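PDB 4GF2: erythrocyte binding antigen 140 from Plasmodium falciparum, which probably binds a host cell surface receptor during erythrocyte invasion, through a region that includes the two Duffy binding-like domains of this fragment. Local coordinates for residues L73-N78 and S84-E89; N92-F97 and N152-N157; R481-W486 and D541-D546. The protein carries 3 engineered substitutions. All blocks are in the same frame, centred on the assembly; numbering follows the deposited sequence.

Contact 1: L73-N78 and S84-E89; sequences LLYNKN and SIFCNE
Glu89 OE1 takes two bonds from the helix opposite. Lys77 NZ makes a salt bridge to Glu89 OE1 at 2.9 Å. Asn78 ND2 donates to Glu89 OE1 at 3.1 Å. The two nitrogens come from opposite faces of the carboxylate. The Asn78 bond is nearly straight, at 171°, and lies in the amide plane. Asn78 ND2 also donates to Leu74 O, 2.9 Å away, in a bent bond tilted from the amide plane, which helps fix the rotation of the amide. Asn78 OD1 meets Ile85 CG2 at 3.1 Å. The carboxylate and ammonium would probably stabilise each other's charge at this buried spot.

Phe86 packs against Leu74 and Tyr75. Its CG is anti to the backbone N (chi1 173°), which brings Phe86 CE1 to 3.4 Å from Tyr75 N. Leu74 CB lies at the edge of the Phe86 ring. Tyr75 CD1 sits over one of its faces, in a T-shaped pair with planes 83° apart.

Helices 56-78 and 83-101 form a nearly antiparallel hairpin in a Duffy binding domain. The Cys87-Cys166 disulfide ties it to another part of the chain. Lys17 and helix 4-14 pack beside 73-78, and helix 175-202 touches Ile85 and Asn88.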
loop_
_atom_site.group_PDB
_atom_site.type_symbol
_atom_site.label_atom_id
_atom_site.label_comp_id
_atom_site.label_asym_id
_atom_site.label_seq_id
_atom_site.Cartn_x
_atom_site.Cartn_y
_atom_site.Cartn_z
ATOM N N LEU A 73 37.749 -10.629 16.009
ATOM C CA LEU A 73 36.303 -10.771 16.011
ATOM C C LEU A 73 35.711 -10.211 14.721
ATOM O O LEU A 73 34.748 -10.756 14.188
ATOM C CB LEU A 73 35.706 -10.096 17.248
ATOM C CG LEU A 73 36.063 -10.788 18.569
ATOM C CD1 LEU A 73 35.586 -9.982 19.767
ATOM C CD2 LEU A 73 35.476 -12.188 18.621
ATOM N N LEU A 74 36.305 -9.140 14.211
ATOM C CA LEU A 74 35.886 -8.581 12.932
ATOM C C LEU A 74 36.194 -9.555 11.806
ATOM O O LEU A 74 35.426 -9.679 10.850
ATOM C CB LEU A 74 36.588 -7.249 12.663
ATOM C CG LEU A 74 36.079 -6.034 13.439
ATOM C CD1 LEU A 74 36.925 -4.818 13.106
ATOM C CD2 LEU A 74 34.605 -5.768 13.142
ATOM N N TYR A 75 37.316 -10.251 11.916
ATOM C CA TYR A 75 37.683 -11.208 10.885
ATOM C C TYR A 75 36.667 -12.336 10.837
ATOM O O TYR A 75 36.211 -12.721 9.765
ATOM C CB TYR A 75 39.087 -11.771 11.109
ATOM C CG TYR A 75 39.457 -12.803 10.071
ATOM C CD1 TYR A 75 39.995 -12.424 8.849
ATOM C CD2 TYR A 75 39.239 -14.155 10.300
ATOM C CE1 TYR A 75 40.318 -13.361 7.891
ATOM C CE2 TYR A 75 39.563 -15.101 9.346
ATOM C CZ TYR A 75 40.104 -14.699 8.145
ATOM O OH TYR A 75 40.429 -15.637 7.191
ATOM N N ASN A 76 36.306 -12.865 12.001
ATOM C CA ASN A 76 35.297 -13.918 12.064
ATOM C C ASN A 76 33.955 -13.420 11.550
ATOM O O ASN A 76 33.209 -14.153 10.901
ATOM C CB ASN A 76 35.142 -14.429 13.494
ATOM C CG ASN A 76 36.384 -15.129 13.997
ATOM O OD1 ASN A 76 37.258 -15.506 13.216
ATOM N ND2 ASN A 76 36.465 -15.317 15.310
ATOM N N LYS A 77 33.654 -12.162 11.843
ATOM C CA LYS A 77 32.415 -11.550 11.395
ATOM C C LYS A 77 32.349 -11.513 9.876
ATOM O O LYS A 77 31.331 -11.862 9.280
ATOM C CB LYS A 77 32.310 -10.129 11.943
ATOM C CG LYS A 77 31.068 -9.377 11.499
ATOM C CD LYS A 77 31.149 -7.919 11.920
ATOM C CE LYS A 77 30.016 -7.097 11.343
ATOM N NZ LYS A 77 30.249 -5.643 11.551
ATOM N N ASN A 78 33.446 -11.098 9.255
ATOM C CA ASN A 78 33.447 -10.828 7.826
ATOM C C ASN A 78 33.911 -11.995 6.957
ATOM O O ASN A 78 34.069 -11.844 5.747
ATOM C CB ASN A 78 34.279 -9.582 7.534
ATOM C CG ASN A 78 33.621 -8.316 8.049
ATOM O OD1 ASN A 78 32.599 -7.882 7.521
ATOM N ND2 ASN A 78 34.202 -7.720 9.085
ATOM N N SER A 84 37.092 -6.274 1.136
ATOM C CA SER A 84 37.113 -4.822 1.283
ATOM C C SER A 84 36.315 -4.401 2.515
ATOM O O SER A 84 36.566 -3.351 3.108
ATOM C CB SER A 84 36.563 -4.134 0.033
ATOM O OG SER A 84 35.147 -4.213 -0.035
ATOM N N ILE A 85 35.361 -5.237 2.907
ATOM C CA ILE A 85 34.501 -4.924 4.038
ATOM C C ILE A 85 35.279 -5.046 5.339
ATOM O O ILE A 85 35.277 -4.134 6.164
ATOM C CB ILE A 85 33.261 -5.839 4.064
ATOM C CG1 ILE A 85 32.351 -5.509 2.879
ATOM C CG2 ILE A 85 32.501 -5.667 5.365
ATOM C CD1 ILE A 85 31.227 -6.506 2.660
ATOM N N PHE A 86 35.951 -6.176 5.516
ATOM C CA PHE A 86 36.805 -6.378 6.674
ATOM C C PHE A 86 37.824 -5.245 6.783
ATOM O O PHE A 86 38.101 -4.750 7.875
ATOM C CB PHE A 86 37.514 -7.728 6.572
ATOM C CG PHE A 86 38.536 -7.953 7.641
ATOM C CD1 PHE A 86 38.186 -7.875 8.979
ATOM C CD2 PHE A 86 39.846 -8.251 7.311
ATOM C CE1 PHE A 86 39.123 -8.081 9.967
ATOM C CE2 PHE A 86 40.790 -8.457 8.296
ATOM C CZ PHE A 86 40.428 -8.375 9.627
ATOM N N CYS A 87 38.372 -4.834 5.643
ATOM C CA CYS A 87 39.336 -3.742 5.613
ATOM C C CYS A 87 38.747 -2.468 6.206
ATOM O O CYS A 87 39.334 -1.860 7.100
ATOM C CB CYS A 87 39.795 -3.475 4.179
ATOM S SG CYS A 87 40.720 -1.929 3.985
ATOM N N ASN A 88 37.588 -2.064 5.702
ATOM C CA ASN A 88 36.954 -0.837 6.159
ATOM C C ASN A 88 36.545 -0.878 7.628
ATOM O O ASN A 88 36.622 0.134 8.325
ATOM C CB ASN A 88 35.742 -0.513 5.285
ATOM C CG ASN A 88 36.137 -0.203 3.858
ATOM O OD1 ASN A 88 37.279 0.158 3.589
ATOM N ND2 ASN A 88 35.200 -0.347 2.937
ATOM N N GLU A 89 36.122 -2.045 8.101
ATOM C CA GLU A 89 35.661 -2.167 9.477
ATOM C C GLU A 89 36.842 -2.147 10.452
ATOM O O GLU A 89 36.726 -1.621 11.560
ATOM C CB GLU A 89 34.788 -3.413 9.648
ATOM C CG GLU A 89 33.494 -3.335 8.834
ATOM C CD GLU A 89 32.498 -4.442 9.143
ATOM O OE1 GLU A 89 32.712 -5.205 10.101
ATOM O OE2 GLU A 89 31.480 -4.538 8.426
#

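Contact 2: N92-F97 and N152-N157; sequences NSFSDF and NHMIVN
Met154 reaches from helix 132-155 to the side of helix 83-101 that carries Ser93, Phe94 and Phe97. Its CB points toward that helix, and CG is anti to the backbone N (chi1 178°). The chain stays extended beyond CG, which carries the sulfur across to Phe94. There Met154 SD meets Phe94 CB at 3.8 Å and Phe94 CD1 at 3.9 Å. Met154 SD approaches the ring obliquely, 5.2 Å from the centroid of the Phe94 ring. This is a Met-aromatic contact made near the root of the phenyl group.

The methyl at the tip goes further in. Met154 CE comes within 4.1 Å of Phe94 N and 4.2 Å of Ser93 CB. Met154 CE also lies near the plane of the Phe97 ring, at its edge, with Phe97 CE2 4.4 Å away.

Both helices belong to the helical core of a Duffy binding domain. No hydrogen bond crosses between the two segments, and the join is apolar packing through one extended thioether side chain. Val67 of helix 56-78 touches both Met154 and Phe97, bringing a third helix to the cluster.

Phe94 has aromatic company from helix 132-155 as well. Trp151 meets it edge-to-face, and Trp143 lies nearby with its ring inclined. Ser93 OG takes no part in the methionine packing. It bonds to Glu70 and Arg39.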
loop_
_atom_site.group_PDB
_atom_site.type_symbol
_atom_site.label_atom_id
_atom_site.label_comp_id
_atom_site.label_asym_id
_atom_site.label_seq_id
_atom_site.Cartn_x
_atom_site.Cartn_y
_atom_site.Cartn_z
ATOM N N ASN A 92 37.578 1.604 10.555
ATOM C CA ASN A 92 36.531 2.377 11.209
ATOM C C ASN A 92 36.448 2.089 12.696
ATOM O O ASN A 92 36.083 2.960 13.481
ATOM C CB ASN A 92 35.186 2.133 10.536
ATOM C CG ASN A 92 35.114 2.760 9.169
ATOM O OD1 ASN A 92 35.919 3.628 8.836
ATOM N ND2 ASN A 92 34.147 2.336 8.368
ATOM N N SER A 93 36.795 0.871 13.090
ATOM C CA SER A 93 36.814 0.548 14.507
ATOM C C SER A 93 38.015 1.188 15.183
ATOM O O SER A 93 37.916 1.637 16.324
ATOM C CB SER A 93 36.801 -0.959 14.737
ATOM O OG SER A 93 35.467 -1.435 14.758
ATOM N N PHE A 94 39.147 1.236 14.485
ATOM C CA PHE A 94 40.326 1.894 15.036
ATOM C C PHE A 94 40.010 3.360 15.308
ATOM O O PHE A 94 40.413 3.921 16.328
ATOM C CB PHE A 94 41.517 1.793 14.087
ATOM C CG PHE A 94 42.751 2.495 14.589
ATOM C CD1 PHE A 94 43.526 1.933 15.587
ATOM C CD2 PHE A 94 43.132 3.717 14.062
ATOM C CE1 PHE A 94 44.656 2.572 16.050
ATOM C CE2 PHE A 94 44.263 4.361 14.524
ATOM C CZ PHE A 94 45.027 3.784 15.515
ATOM N N SER A 95 39.278 3.972 14.388
ATOM C CA SER A 95 38.929 5.375 14.513
ATOM C C SER A 95 38.000 5.605 15.699
ATOM O O SER A 95 38.107 6.618 16.385
ATOM C CB SER A 95 38.272 5.869 13.226
ATOM O OG SER A 95 39.143 5.694 12.128
ATOM N N ASP A 96 37.091 4.664 15.941
ATOM C CA ASP A 96 36.169 4.775 17.068
ATOM C C ASP A 96 36.890 4.579 18.398
ATOM O O ASP A 96 36.530 5.201 19.397
ATOM C CB ASP A 96 35.015 3.782 16.935
ATOM C CG ASP A 96 33.930 4.274 15.996
ATOM O OD1 ASP A 96 33.721 5.501 15.927
ATOM O OD2 ASP A 96 33.285 3.437 15.330
ATOM N N PHE A 97 37.907 3.721 18.414
ATOM C CA PHE A 97 38.759 3.603 19.595
ATOM C C PHE A 97 39.354 4.969 19.919
ATOM O O PHE A 97 39.381 5.388 21.077
ATOM C CB PHE A 97 39.886 2.587 19.386
ATOM C CG PHE A 97 39.473 1.157 19.614
ATOM C CD1 PHE A 97 38.972 0.753 20.839
ATOM C CD2 PHE A 97 39.610 0.210 18.607
ATOM C CE1 PHE A 97 38.597 -0.567 21.051
ATOM C CE2 PHE A 97 39.242 -1.106 18.814
ATOM C CZ PHE A 97 38.733 -1.495 20.038
ATOM N N ASN A 152 49.385 -0.811 14.529
ATOM C CA ASN A 152 50.234 -1.914 14.108
ATOM C C ASN A 152 49.861 -3.228 14.782
ATOM O O ASN A 152 49.817 -4.271 14.132
ATOM C CB ASN A 152 51.700 -1.586 14.375
ATOM C CG ASN A 152 52.264 -0.608 13.369
ATOM O OD1 ASN A 152 51.752 -0.486 12.257
ATOM N ND2 ASN A 152 53.326 0.091 13.750
ATOM N N HIS A 153 49.586 -3.174 16.081
ATOM C CA HIS A 153 49.277 -4.382 16.832
ATOM C C HIS A 153 47.861 -4.854 16.534
ATOM O O HIS A 153 47.563 -6.053 16.584
ATOM C CB HIS A 153 49.448 -4.142 18.330
ATOM C CG HIS A 153 49.151 -5.345 19.166
ATOM N ND1 HIS A 153 49.967 -6.455 19.189
ATOM C CD2 HIS A 153 48.122 -5.616 20.004
ATOM C CE1 HIS A 153 49.455 -7.358 20.008
ATOM N NE2 HIS A 153 48.337 -6.873 20.516
ATOM N N MET A 154 46.988 -3.906 16.215
ATOM C CA MET A 154 45.607 -4.234 15.875
ATOM C C MET A 154 45.540 -5.110 14.628
ATOM O O MET A 154 44.716 -6.016 14.542
ATOM C CB MET A 154 44.786 -2.960 15.647
ATOM C CG MET A 154 43.352 -3.242 15.235
ATOM S SD MET A 154 42.318 -1.773 15.104
ATOM C CE MET A 154 40.720 -2.547 14.901
ATOM N N ILE A 155 46.409 -4.844 13.661
ATOM C CA ILE A 155 46.334 -5.556 12.390
ATOM C C ILE A 155 47.441 -6.591 12.223
ATOM O O ILE A 155 47.531 -7.230 11.176
ATOM C CB ILE A 155 46.392 -4.581 11.198
ATOM C CG1 ILE A 155 47.753 -3.887 11.137
ATOM C CG2 ILE A 155 45.268 -3.564 11.294
ATOM C CD1 ILE A 155 47.943 -3.034 9.910
ATOM N N VAL A 156 48.269 -6.769 13.251
ATOM C CA VAL A 156 49.471 -7.594 13.120
ATOM C C VAL A 156 49.176 -9.018 12.637
ATOM O O VAL A 156 49.970 -9.602 11.907
ATOM C CB VAL A 156 50.260 -7.673 14.443
ATOM C CG1 VAL A 156 49.481 -8.455 15.486
ATOM C CG2 VAL A 156 51.623 -8.309 14.204
ATOM N N ASN A 157 48.038 -9.573 13.036
ATOM C CA ASN A 157 47.684 -10.934 12.648
ATOM C C ASN A 157 46.842 -11.005 11.372
ATOM O O ASN A 157 46.468 -12.093 10.936
ATOM C CB ASN A 157 46.931 -11.636 13.786
ATOM C CG ASN A 157 47.750 -11.735 15.056
ATOM O OD1 ASN A 157 47.316 -11.296 16.122
ATOM N ND2 ASN A 157 48.941 -12.312 14.952
#

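Contact 3: R481-W486 and D541-D546; sequences RWFKEW and DKYTKD
Phe483 brings its ring edge, at CD2 and CE2, to CB and CD2 of Tyr543. Phe483 CE2 lies 4.0 Å from Tyr543 CD2 and 4.1 Å from Tyr543 CB. Phe483 CD2 is likewise 4.0 Å from Tyr543 CD2. Tyr543 CD2 sits at the edge of the Phe483 ring, near its plane. The two planes are 56° apart and the centroids of the Phe483 and Tyr543 rings are 5.9 Å apart. The rings meet at a slant.

In both residues CB points toward the opposite helix. Each has CG anti to its own backbone N (chi1 -170° for Phe483 and 174° for Tyr543), which carries each ring out from its helix to the other. The two side chains cross at about a right angle. The contact is small and purely apolar. The Tyr543 hydroxyl is engaged elsewhere, in a hydrogen bond with Lys561 O.

Helix 563-570 packs against both side chains, with Leu567 touching Phe483 and Ala563 touching Tyr543. Segment 541-546 carries two salt bridges of its own, each between residues four apart. Lys542 NZ meets the syn lone pair of Asp546 OD2 at 2.7 Å, and Lys545 NZ meets Asp541 OD2 at 2.9 Å. Lys542 also makes a cation-pi contact with Phe479, a further tie between the helices.

The arrangement is aromatic packing between two long helices, 478-508 and 518-548, consistent with the long-helix bundle that forms the C-terminal part of a Duffy binding-like domain, here the second of the fragment.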
loop_
_atom_site.group_PDB
_atom_site.type_symbol
_atom_site.label_atom_id
_atom_site.label_comp_id
_atom_site.label_asym_id
_atom_site.label_seq_id
_atom_site.Cartn_x
_atom_site.Cartn_y
_atom_site.Cartn_z
ATOM N N ARG A 481 -32.373 1.144 -3.697
ATOM C CA ARG A 481 -31.654 1.590 -4.881
ATOM C C ARG A 481 -31.941 0.651 -6.041
ATOM O O ARG A 481 -32.108 1.089 -7.178
ATOM C CB ARG A 481 -30.152 1.642 -4.616
ATOM C CG ARG A 481 -29.762 2.498 -3.424
ATOM C CD ARG A 481 -28.273 2.793 -3.423
ATOM N NE ARG A 481 -27.466 1.611 -3.732
ATOM C CZ ARG A 481 -26.890 0.819 -2.830
ATOM N NH1 ARG A 481 -27.020 1.058 -1.529
ATOM N NH2 ARG A 481 -26.174 -0.222 -3.235
ATOM N N TRP A 482 -32.003 -0.643 -5.745
ATOM C CA TRP A 482 -32.228 -1.651 -6.772
ATOM C C TRP A 482 -33.649 -1.582 -7.300
ATOM O O TRP A 482 -33.874 -1.674 -8.504
ATOM C CB TRP A 482 -31.942 -3.049 -6.223
ATOM C CG TRP A 482 -30.497 -3.290 -5.984
ATOM C CD1 TRP A 482 -29.466 -2.435 -6.259
ATOM C CD2 TRP A 482 -29.905 -4.468 -5.428
ATOM N NE1 TRP A 482 -28.271 -3.009 -5.905
ATOM C CE2 TRP A 482 -28.513 -4.256 -5.392
ATOM C CE3 TRP A 482 -30.417 -5.679 -4.956
ATOM C CZ2 TRP A 482 -27.630 -5.209 -4.900
ATOM C CZ3 TRP A 482 -29.538 -6.624 -4.469
ATOM C CH2 TRP A 482 -28.160 -6.385 -4.445
ATOM N N PHE A 483 -34.602 -1.424 -6.388
ATOM C CA PHE A 483 -36.011 -1.342 -6.749
ATOM C C PHE A 483 -36.220 -0.266 -7.813
ATOM O O PHE A 483 -36.868 -0.503 -8.833
ATOM C CB PHE A 483 -36.851 -1.022 -5.510
ATOM C CG PHE A 483 -38.338 -1.155 -5.721
ATOM C CD1 PHE A 483 -38.849 -1.796 -6.839
ATOM C CD2 PHE A 483 -39.224 -0.632 -4.797
ATOM C CE1 PHE A 483 -40.215 -1.914 -7.024
ATOM C CE2 PHE A 483 -40.590 -0.746 -4.979
ATOM C CZ PHE A 483 -41.085 -1.387 -6.094
ATOM N N LYS A 484 -35.664 0.916 -7.570
ATOM C CA LYS A 484 -35.747 2.013 -8.527
ATOM C C LYS A 484 -35.028 1.661 -9.828
ATOM O O LYS A 484 -35.516 1.966 -10.915
ATOM C CB LYS A 484 -35.159 3.295 -7.933
ATOM C CG LYS A 484 -34.260 4.054 -8.894
ATOM C CD LYS A 484 -33.887 5.427 -8.360
ATOM C CE LYS A 484 -32.541 5.881 -8.902
ATOM N NZ LYS A 484 -32.460 5.788 -10.386
ATOM N N GLU A 485 -33.865 1.024 -9.713
ATOM C CA GLU A 485 -33.109 0.600 -10.886
ATOM C C GLU A 485 -33.964 -0.337 -11.732
ATOM O O GLU A 485 -33.937 -0.284 -12.961
ATOM C CB GLU A 485 -31.809 -0.099 -10.469
ATOM C CG GLU A 485 -30.861 -0.416 -11.626
ATOM C CD GLU A 485 -29.599 -1.148 -11.180
ATOM O OE1 GLU A 485 -29.389 -1.297 -9.956
ATOM O OE2 GLU A 485 -28.813 -1.573 -12.056
ATOM N N TRP A 486 -34.725 -1.195 -11.060
ATOM C CA TRP A 486 -35.607 -2.130 -11.741
ATOM C C TRP A 486 -36.711 -1.373 -12.472
ATOM O O TRP A 486 -37.037 -1.687 -13.616
ATOM C CB TRP A 486 -36.213 -3.113 -10.739
ATOM C CG TRP A 486 -37.208 -4.048 -11.344
ATOM C CD1 TRP A 486 -36.981 -5.323 -11.762
ATOM C CD2 TRP A 486 -38.592 -3.781 -11.595
ATOM N NE1 TRP A 486 -38.139 -5.870 -12.261
ATOM C CE2 TRP A 486 -39.143 -4.942 -12.170
ATOM C CE3 TRP A 486 -39.420 -2.673 -11.394
ATOM C CZ2 TRP A 486 -40.479 -5.026 -12.547
ATOM C CZ3 TRP A 486 -40.748 -2.759 -11.768
ATOM C CH2 TRP A 486 -41.263 -3.926 -12.337
ATOM N N ASP A 541 -43.799 -6.511 -2.333
ATOM C CA ASP A 541 -44.135 -7.177 -1.083
ATOM C C ASP A 541 -43.103 -6.842 -0.017
ATOM O O ASP A 541 -43.451 -6.557 1.127
ATOM C CB ASP A 541 -44.206 -8.689 -1.294
ATOM C CG ASP A 541 -44.779 -9.419 -0.097
ATOM O OD1 ASP A 541 -45.772 -8.930 0.484
ATOM O OD2 ASP A 541 -44.236 -10.485 0.263
ATOM N N LYS A 542 -41.830 -6.875 -0.398
ATOM C CA LYS A 542 -40.751 -6.572 0.534
ATOM C C LYS A 542 -40.785 -5.105 0.934
ATOM O O LYS A 542 -40.662 -4.771 2.112
ATOM C CB LYS A 542 -39.391 -6.909 -0.083
ATOM C CG LYS A 542 -38.208 -6.454 0.762
ATOM C CD LYS A 542 -36.883 -6.873 0.151
ATOM C CE LYS A 542 -35.712 -6.214 0.864
ATOM N NZ LYS A 542 -35.620 -6.605 2.299
ATOM N N TYR A 543 -40.948 -4.233 -0.053
ATOM C CA TYR A 543 -41.006 -2.802 0.196
ATOM C C TYR A 543 -42.110 -2.501 1.203
ATOM O O TYR A 543 -41.934 -1.686 2.106
ATOM C CB TYR A 543 -41.261 -2.048 -1.109
ATOM C CG TYR A 543 -41.472 -0.563 -0.929
ATOM C CD1 TYR A 543 -42.724 -0.052 -0.608
ATOM C CD2 TYR A 543 -40.420 0.331 -1.084
ATOM C CE1 TYR A 543 -42.924 1.305 -0.444
ATOM C CE2 TYR A 543 -40.608 1.690 -0.923
ATOM C CZ TYR A 543 -41.863 2.172 -0.604
ATOM O OH TYR A 543 -42.057 3.525 -0.441
ATOM N N THR A 544 -43.243 -3.176 1.045
ATOM C CA THR A 544 -44.399 -2.958 1.906
ATOM C C THR A 544 -44.178 -3.534 3.301
ATOM O O THR A 544 -44.373 -2.848 4.304
ATOM C CB THR A 544 -45.658 -3.602 1.308
ATOM O OG1 THR A 544 -45.908 -3.054 0.009
ATOM C CG2 THR A 544 -46.864 -3.350 2.201
ATOM N N LYS A 545 -43.777 -4.800 3.357
ATOM C CA LYS A 545 -43.536 -5.467 4.630
ATOM C C LYS A 545 -42.433 -4.770 5.421
ATOM O O LYS A 545 -42.547 -4.605 6.635
ATOM C CB LYS A 545 -43.180 -6.938 4.404
ATOM C CG LYS A 545 -44.365 -7.790 3.977
ATOM C CD LYS A 545 -43.956 -9.224 3.686
ATOM C CE LYS A 545 -45.170 -10.093 3.395
ATOM N NZ LYS A 545 -44.795 -11.441 2.891
ATOM N N ASP A 546 -41.369 -4.363 4.733
ATOM C CA ASP A 546 -40.269 -3.660 5.388
ATOM C C ASP A 546 -40.733 -2.293 5.880
ATOM O O ASP A 546 -40.446 -1.903 7.013
ATOM C CB ASP A 546 -39.071 -3.498 4.445
ATOM C CG ASP A 546 -38.270 -4.783 4.277
ATOM O OD1 ASP A 546 -38.536 -5.761 5.008
ATOM O OD2 ASP A 546 -37.359 -4.809 3.420
#

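How the contacts relate
From the N terminus, contact 1 comes first. It closes the short turn between helices 56-78 and 83-101. Contact 2 opens further along helix 83-101 and closes a much longer, largely helical excursion at the end of helix 132-155. The two follow in series and neither nests in the other. They share helix 83-101, their centres are 11 Å apart, and they touch where Leu74 CD1 lies 4.0 Å from Ser93 OG. Together they join three helices of the first Duffy binding domain. Contact 3 follows far along the chain, joining helices 478-508 and 518-548 across another long excursion. It lies on the opposite side of the chain's centre, about 75 Å from contact 1 between centres.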